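Long-range contacts in glycerol dehydrogenase (Bacillus coagulans, PDB 6CSJ), which probably catalyses the NAD-dependent oxidation of glycerol to dihydroxyacetone and, in this doubly substituted form, has acquired D-lactate dehydrogenase activity: residues D86-I91 with I109-A114; T6-F11 with N237-G242; H271-A276 with G304-L309. The protein carries 2 engineered substitutions. All coordinates share one frame; numbering follows the deposited sequence.

Contact 1. Residues D86-I91 with I109-A114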
# COMPACT_ATOMS: atom_id res chain seq x y z
N ASP A 86 -23.50 13.15 3.53
CA ASP A 86 -23.89 11.77 3.15
C ASP A 86 -22.86 11.05 2.25
O ASP A 86 -23.15 10.01 1.66
CB ASP A 86 -25.29 11.78 2.50
CG ASP A 86 -25.34 12.62 1.23
OD1 ASP A 86 -24.33 13.28 0.88
OD2 ASP A 86 -26.40 12.63 0.58
N VAL A 87 -21.66 11.63 2.14
CA VAL A 87 -20.50 10.97 1.50
C VAL A 87 -19.22 11.61 2.04
O VAL A 87 -19.14 12.82 2.22
CB VAL A 87 -20.57 11.02 -0.06
CG1 VAL A 87 -20.69 12.44 -0.58
CG2 VAL A 87 -19.37 10.33 -0.68
N VAL A 88 -18.21 10.78 2.32
CA VAL A 88 -16.94 11.27 2.88
C VAL A 88 -15.81 11.05 1.87
O VAL A 88 -15.77 10.04 1.17
CB VAL A 88 -16.63 10.64 4.27
CG1 VAL A 88 -16.73 9.12 4.24
CG2 VAL A 88 -15.26 11.09 4.78
N VAL A 89 -14.91 12.03 1.79
CA VAL A 89 -13.78 11.98 0.88
C VAL A 89 -12.51 12.20 1.70
O VAL A 89 -12.47 13.10 2.54
CB VAL A 89 -13.87 13.06 -0.22
CG1 VAL A 89 -12.70 12.94 -1.19
CG2 VAL A 89 -15.21 12.97 -0.95
N GLY A 90 -11.50 11.38 1.44
CA GLY A 90 -10.15 11.58 1.98
C GLY A 90 -9.21 11.85 0.83
O GLY A 90 -9.27 11.17 -0.19
N ILE A 91 -8.35 12.85 1.00
CA ILE A 91 -7.37 13.24 -0.02
C ILE A 91 -6.02 13.39 0.66
O ILE A 91 -5.87 14.21 1.56
CB ILE A 91 -7.76 14.57 -0.73
CG1 ILE A 91 -9.24 14.54 -1.19
CG2 ILE A 91 -6.85 14.83 -1.93
CD1 ILE A 91 -9.71 15.82 -1.85
N ILE A 109 -21.83 6.00 5.79
CA ILE A 109 -21.93 6.70 4.50
C ILE A 109 -20.83 6.21 3.54
O ILE A 109 -19.76 5.77 4.00
CB ILE A 109 -21.85 8.24 4.68
CG1 ILE A 109 -20.58 8.67 5.43
CG2 ILE A 109 -23.11 8.75 5.40
CD1 ILE A 109 -20.40 10.17 5.53
N PRO A 110 -21.09 6.26 2.21
CA PRO A 110 -20.06 5.82 1.25
C PRO A 110 -18.79 6.68 1.31
O PRO A 110 -18.83 7.81 1.81
CB PRO A 110 -20.76 5.94 -0.11
CG PRO A 110 -21.93 6.85 0.13
CD PRO A 110 -22.35 6.63 1.55
N VAL A 111 -17.68 6.12 0.82
CA VAL A 111 -16.36 6.72 0.96
C VAL A 111 -15.66 6.85 -0.40
O VAL A 111 -15.78 5.96 -1.26
CB VAL A 111 -15.47 5.84 1.87
CG1 VAL A 111 -14.11 6.50 2.06
CG2 VAL A 111 -16.16 5.55 3.18
N ILE A 112 -14.93 7.95 -0.57
CA ILE A 112 -14.03 8.17 -1.70
C ILE A 112 -12.65 8.41 -1.13
O ILE A 112 -12.46 9.29 -0.30
CB ILE A 112 -14.46 9.37 -2.58
CG1 ILE A 112 -15.88 9.13 -3.13
CG2 ILE A 112 -13.46 9.60 -3.72
CD1 ILE A 112 -16.37 10.18 -4.12
N VAL A 113 -11.67 7.61 -1.58
CA VAL A 113 -10.28 7.83 -1.21
C VAL A 113 -9.55 8.29 -2.45
O VAL A 113 -9.72 7.72 -3.53
CB VAL A 113 -9.62 6.59 -0.55
CG1 VAL A 113 -10.34 6.25 0.76
CG2 VAL A 113 -9.60 5.37 -1.45
N ALA A 114 -8.76 9.35 -2.30
CA ALA A 114 -8.04 9.98 -3.39
C ALA A 114 -6.59 10.19 -2.96
O ALA A 114 -6.25 11.26 -2.47
CB ALA A 114 -8.71 11.29 -3.77
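The carbonyl oxygen of V88 receives two groups from the neighbouring strand. The amide of I112 gives the stronger bond, 2.8 Å from I112 N to V88 O and fairly straight at 160°; the CA-H of V111 adds a weaker contact, with V111 CA 3.4 Å from V88 O. The amide of V88 is engaged too, V88 N lying 3.1 Å from P110 O. Two residues on, G90 likewise uses both its N and its O: its amide reaches the carbonyl of I112 (G90 N to I112 O, 2.9 Å), and its own oxygen accepts the amide of A114 (A114 N to G90 O, 2.8 Å), here more bent at 144°. V88 and G90 thus serve one neighbour, whereas the backbone of V89 turns the other way, to F33 and I35 of strand 32-36. Such alternation marks an inner strand, here of a parallel sheet, and strands 87-92 and 111-115 with the intervening helix 94-106 form a beta-alpha-beta unit of the Rossmann-like domain that binds the dinucleotide in this family. Side chains sort by face. V88 and V111 lie side by side, V88 CG1 3.8 Å from V111 CG2; the V88 torsion (chi1 51°) wedges CG1 between its backbone N and carbonyl carbon. Along this face helix 94-106 packs A100 and V103 on V88, and L97 on V113, while G90 presents no side chain. On the other face V89 CG2 sits 4.0 Å from I112 CB, and T25 of helix 21-28 touches both residues. Branched valine and isoleucine suit extended strands and fill these layers. At the N-terminal end of the pair, I109 stretches its CD1 to 4.0 Å from V88 CB, while the carboxylate of D86 takes the backbone amides of K30 and K31.

Contact 2. Residues T6-F11 with N237-G242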
# COMPACT_ATOMS: atom_id res chain seq x y z
N THR A 6 -12.74 -9.27 -3.34
CA THR A 6 -13.34 -8.01 -2.95
C THR A 6 -12.67 -6.87 -3.70
O THR A 6 -11.53 -6.99 -4.15
CB THR A 6 -13.19 -7.75 -1.44
OG1 THR A 6 -11.82 -7.50 -1.13
CG2 THR A 6 -13.69 -8.93 -0.64
N SER A 7 -13.40 -5.76 -3.82
CA SER A 7 -12.94 -4.62 -4.61
C SER A 7 -13.62 -3.33 -4.18
O SER A 7 -14.75 -3.36 -3.66
CB SER A 7 -13.25 -4.90 -6.09
OG SER A 7 -12.94 -3.81 -6.94
N PRO A 8 -12.96 -2.18 -4.42
CA PRO A 8 -13.71 -0.93 -4.48
C PRO A 8 -14.80 -1.05 -5.53
O PRO A 8 -14.66 -1.82 -6.47
CB PRO A 8 -12.67 0.10 -4.91
CG PRO A 8 -11.36 -0.50 -4.58
CD PRO A 8 -11.52 -1.98 -4.68
N SER A 9 -15.89 -0.32 -5.35
CA SER A 9 -16.98 -0.35 -6.31
C SER A 9 -16.55 0.28 -7.64
O SER A 9 -16.98 -0.17 -8.70
CB SER A 9 -18.22 0.35 -5.77
OG SER A 9 -19.31 0.11 -6.65
N LYS A 10 -15.69 1.30 -7.57
CA LYS A 10 -15.10 1.91 -8.75
C LYS A 10 -13.66 2.31 -8.46
O LYS A 10 -13.36 2.83 -7.38
CB LYS A 10 -15.87 3.16 -9.19
CG LYS A 10 -17.37 2.96 -9.41
CD LYS A 10 -17.96 4.12 -10.20
CE LYS A 10 -19.48 4.15 -10.12
NZ LYS A 10 -20.18 2.92 -10.57
N PHE A 11 -12.77 2.05 -9.42
CA PHE A 11 -11.40 2.55 -9.38
C PHE A 11 -11.22 3.42 -10.62
O PHE A 11 -11.41 2.95 -11.74
CB PHE A 11 -10.37 1.41 -9.30
CG PHE A 11 -8.96 1.85 -9.56
CD1 PHE A 11 -8.46 1.82 -10.85
CD2 PHE A 11 -8.13 2.31 -8.54
CE1 PHE A 11 -7.17 2.26 -11.12
CE2 PHE A 11 -6.84 2.71 -8.79
CZ PHE A 11 -6.35 2.70 -10.09
N ASN A 237 0.57 -0.39 -8.87
CA ASN A 237 0.84 -0.07 -7.47
C ASN A 237 -0.41 -0.00 -6.60
O ASN A 237 -0.32 -0.20 -5.39
CB ASN A 237 1.58 1.27 -7.35
CG ASN A 237 3.04 1.18 -7.77
OD1 ASN A 237 3.48 0.16 -8.31
ND2 ASN A 237 3.79 2.26 -7.54
N THR A 238 -1.57 0.29 -7.20
CA THR A 238 -2.78 0.57 -6.44
C THR A 238 -3.86 -0.49 -6.65
O THR A 238 -4.20 -1.22 -5.72
CB THR A 238 -3.31 1.97 -6.79
OG1 THR A 238 -2.23 2.91 -6.74
CG2 THR A 238 -4.39 2.41 -5.81
N TYR A 239 -4.42 -0.60 -7.84
CA TYR A 239 -5.50 -1.55 -8.04
C TYR A 239 -4.98 -2.99 -8.08
O TYR A 239 -5.40 -3.81 -7.27
CB TYR A 239 -6.31 -1.25 -9.30
CG TYR A 239 -7.60 -2.05 -9.36
CD1 TYR A 239 -8.71 -1.63 -8.64
CD2 TYR A 239 -7.71 -3.21 -10.12
CE1 TYR A 239 -9.89 -2.35 -8.64
CE2 TYR A 239 -8.92 -3.92 -10.15
CZ TYR A 239 -10.00 -3.48 -9.40
OH TYR A 239 -11.21 -4.14 -9.38
N LEU A 240 -4.07 -3.27 -9.01
CA LEU A 240 -3.59 -4.64 -9.24
C LEU A 240 -2.97 -5.24 -7.97
O LEU A 240 -3.32 -6.36 -7.58
CB LEU A 240 -2.55 -4.69 -10.36
CG LEU A 240 -2.89 -4.14 -11.74
CD1 LEU A 240 -1.75 -4.39 -12.72
CD2 LEU A 240 -4.20 -4.74 -12.25
N SER A 241 -2.06 -4.48 -7.36
CA SER A 241 -1.42 -4.90 -6.12
C SER A 241 -2.40 -4.93 -4.93
O SER A 241 -2.27 -5.78 -4.05
CB SER A 241 -0.26 -3.96 -5.78
OG SER A 241 0.39 -4.35 -4.58
N GLY A 242 -3.34 -3.98 -4.90
CA GLY A 242 -4.36 -3.92 -3.86
C GLY A 242 -5.30 -5.12 -3.84
O GLY A 242 -5.47 -5.76 -2.80
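F11 and Y239 make the tight half of this contact. The methylene of Y239 stands squarely over one face of the F11 ring, with Y239 CB 3.8 Å from the ring centroid in a CH-pi contact, only 1° off the normal. The F11 methylene in turn meets the tyrosine, F11 CB lying 3.5 Å from Y239 CD1. The two rings are inclined at 44° in an oblique pair. With CG of Y239 swung opposite its backbone N (chi1 -168°), the phenol reaches out from the helix past F11 toward the loop. T238 adds a methyl, its CG2 3.9 Å from F11 CE2, while its hydroxyl turns back to I234 O within the helix; M152 of strand 149-153 touches both F11 and T238. Toward S7, a partly exposed residue, the contact thins to a polar edge. Y239 OH donates to S7 OG across 3.0 Å, and S7 OG itself donates to P8 O at 2.7 Å, in the carbonyl plane on a lone pair, so the serine hydroxyl is held by two bonds. P8 adds just a loose touch, P8 CD being 4.3 Å from Y239 CE1. The residue types fit: flat F11 offers a face to Y239 CB, and the long phenol spans the gap to S7. Strand 10-14, at the sheet's edge within this chain, here meets helix 228-248, at the seam between the nucleotide-binding and helical domains of the iron-containing alcohol dehydrogenase fold.

Contact 3. Residues H271-A276 with G304-L309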
# COMPACT_ATOMS: atom_id res chain seq x y z
N HIS A 271 7.53 1.82 3.67
CA HIS A 271 6.86 0.52 3.71
C HIS A 271 7.30 -0.38 2.55
O HIS A 271 7.82 -1.46 2.77
CB HIS A 271 5.34 0.74 3.72
CG HIS A 271 4.52 -0.49 3.95
ND1 HIS A 271 3.99 -0.82 5.18
CD2 HIS A 271 4.10 -1.45 3.08
CE1 HIS A 271 3.30 -1.95 5.06
NE2 HIS A 271 3.35 -2.35 3.81
N GLY A 272 7.13 0.10 1.33
CA GLY A 272 7.40 -0.71 0.13
C GLY A 272 8.87 -1.01 -0.12
O GLY A 272 9.21 -2.04 -0.73
N GLU A 273 9.74 -0.12 0.33
CA GLU A 273 11.19 -0.35 0.28
C GLU A 273 11.57 -1.56 1.13
O GLU A 273 12.33 -2.42 0.69
CB GLU A 273 11.95 0.90 0.73
CG GLU A 273 11.78 2.09 -0.22
CD GLU A 273 12.36 3.40 0.30
OE1 GLU A 273 12.43 3.60 1.53
OE2 GLU A 273 12.72 4.25 -0.55
N LYS A 274 11.01 -1.64 2.33
CA LYS A 274 11.24 -2.79 3.20
C LYS A 274 10.55 -4.06 2.68
O LYS A 274 11.11 -5.16 2.82
CB LYS A 274 10.82 -2.49 4.64
CG LYS A 274 11.80 -1.53 5.32
CD LYS A 274 11.37 -1.13 6.73
CE LYS A 274 10.06 -0.36 6.75
NZ LYS A 274 10.07 0.70 7.79
N VAL A 275 9.37 -3.92 2.08
CA VAL A 275 8.68 -5.05 1.46
C VAL A 275 9.51 -5.62 0.29
O VAL A 275 9.52 -6.83 0.09
CB VAL A 275 7.24 -4.69 1.03
CG1 VAL A 275 6.60 -5.75 0.14
CG2 VAL A 275 6.37 -4.48 2.26
N ALA A 276 10.20 -4.76 -0.45
CA ALA A 276 11.07 -5.22 -1.55
C ALA A 276 12.14 -6.19 -1.05
O ALA A 276 12.37 -7.23 -1.67
CB ALA A 276 11.73 -4.04 -2.25
N GLY A 304 16.27 1.49 -7.86
CA GLY A 304 16.77 2.01 -6.58
C GLY A 304 16.08 1.46 -5.35
O GLY A 304 16.04 2.12 -4.32
N LEU A 305 15.53 0.25 -5.45
CA LEU A 305 14.96 -0.46 -4.31
C LEU A 305 16.07 -1.22 -3.56
O LEU A 305 17.03 -1.67 -4.18
CB LEU A 305 13.86 -1.43 -4.78
CG LEU A 305 12.54 -0.79 -5.18
CD1 LEU A 305 11.63 -1.82 -5.83
CD2 LEU A 305 11.85 -0.13 -3.99
N PRO A 306 15.94 -1.37 -2.24
CA PRO A 306 16.97 -2.08 -1.46
C PRO A 306 16.98 -3.60 -1.69
O PRO A 306 15.92 -4.22 -1.77
CB PRO A 306 16.59 -1.74 -0.01
CG PRO A 306 15.13 -1.51 -0.06
CD PRO A 306 14.86 -0.85 -1.37
N VAL A 307 18.19 -4.17 -1.81
CA VAL A 307 18.40 -5.63 -1.87
C VAL A 307 19.36 -6.17 -0.79
O VAL A 307 19.76 -7.32 -0.83
CB VAL A 307 18.89 -6.07 -3.27
CG1 VAL A 307 17.87 -5.70 -4.33
CG2 VAL A 307 20.26 -5.47 -3.61
N THR A 308 19.72 -5.33 0.19
CA THR A 308 20.51 -5.75 1.34
C THR A 308 19.97 -5.05 2.59
O THR A 308 19.20 -4.09 2.50
CB THR A 308 22.00 -5.38 1.17
OG1 THR A 308 22.15 -3.95 1.19
CG2 THR A 308 22.56 -5.93 -0.11
N LEU A 309 20.40 -5.55 3.75
CA LEU A 309 20.15 -4.88 5.03
C LEU A 309 20.86 -3.54 5.09
O LEU A 309 20.33 -2.58 5.65
CB LEU A 309 20.56 -5.78 6.20
CG LEU A 309 19.67 -7.01 6.37
CD1 LEU A 309 20.33 -8.01 7.32
CD2 LEU A 309 18.28 -6.62 6.86
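In the helical domain of this dehydrogenase, the first turns of helix 271-285 receive the loop that leaves helix 290-303, through E273 and A276 on one side and L305 and P306 on the other. The proline ring lies against the base of the glutamate, E273 CB standing 4.0 Å from P306 CD. P306 CD is also 3.6 Å from E273 O, so the ring rests on backbone as well as side chain. L305 comes alongside with its methyl end: L305 CD2 is 4.3 Å from E273 CA. A276, nearly one turn on, meets both loop residues, its CB 4.2 Å from L305 CB and equally 4.2 Å from P306 O; a residue as small as alanine lets the loop come close to the helix. The contact is made by van der Waals touches, partly against backbone carbonyls, and the helix keeps its own bonds, such as A276 N to G272 O at 2.9 Å. Two helices joined by a short connection and followed by a loop that folds back on the first of them form the local pattern, and helix 162-173 closes it by bringing V166 to L305. G304, the first residue beyond helix 290-303, has a positive phi (91°), at which a CB would press on the carbonyl oxygen before it; glycine suits the place. E273 is buried, yet its polar end is provided for. Its CG lies beside the backbone N (chi1 -67°) and the chain then runs extended, carrying OE2 to a salt bridge with R163 and OE1 to the amide of Y270, a setting that probably favours the charged form. H271, outside the contact proper, lies beside D171, H254 and H257, a grouping consistent with the divalent-metal site of family relatives.

How the contacts relate
Contacts 1 and 2 reach the same parallel sheet: strand 111-115 of contact 1 and strand 10-14 of contact 2 both flank strand 149-153. Their centres lie 15 Å apart and their nearest atoms about 7 Å, and along the chain contact 1 is nested within the long loop that contact 2 closes. Contact 3 follows in series, deep in the helical domain, its centre 23 Å from that of contact 2 and 31 Å from that of contact 1, on the opposite side of the chain's centre from both. Contact 2 joins the two domains, between which relatives place the active-site cleft; H271, in segment 271-276 but not part of its touching surface, probably lies at the metal site, as in relatives.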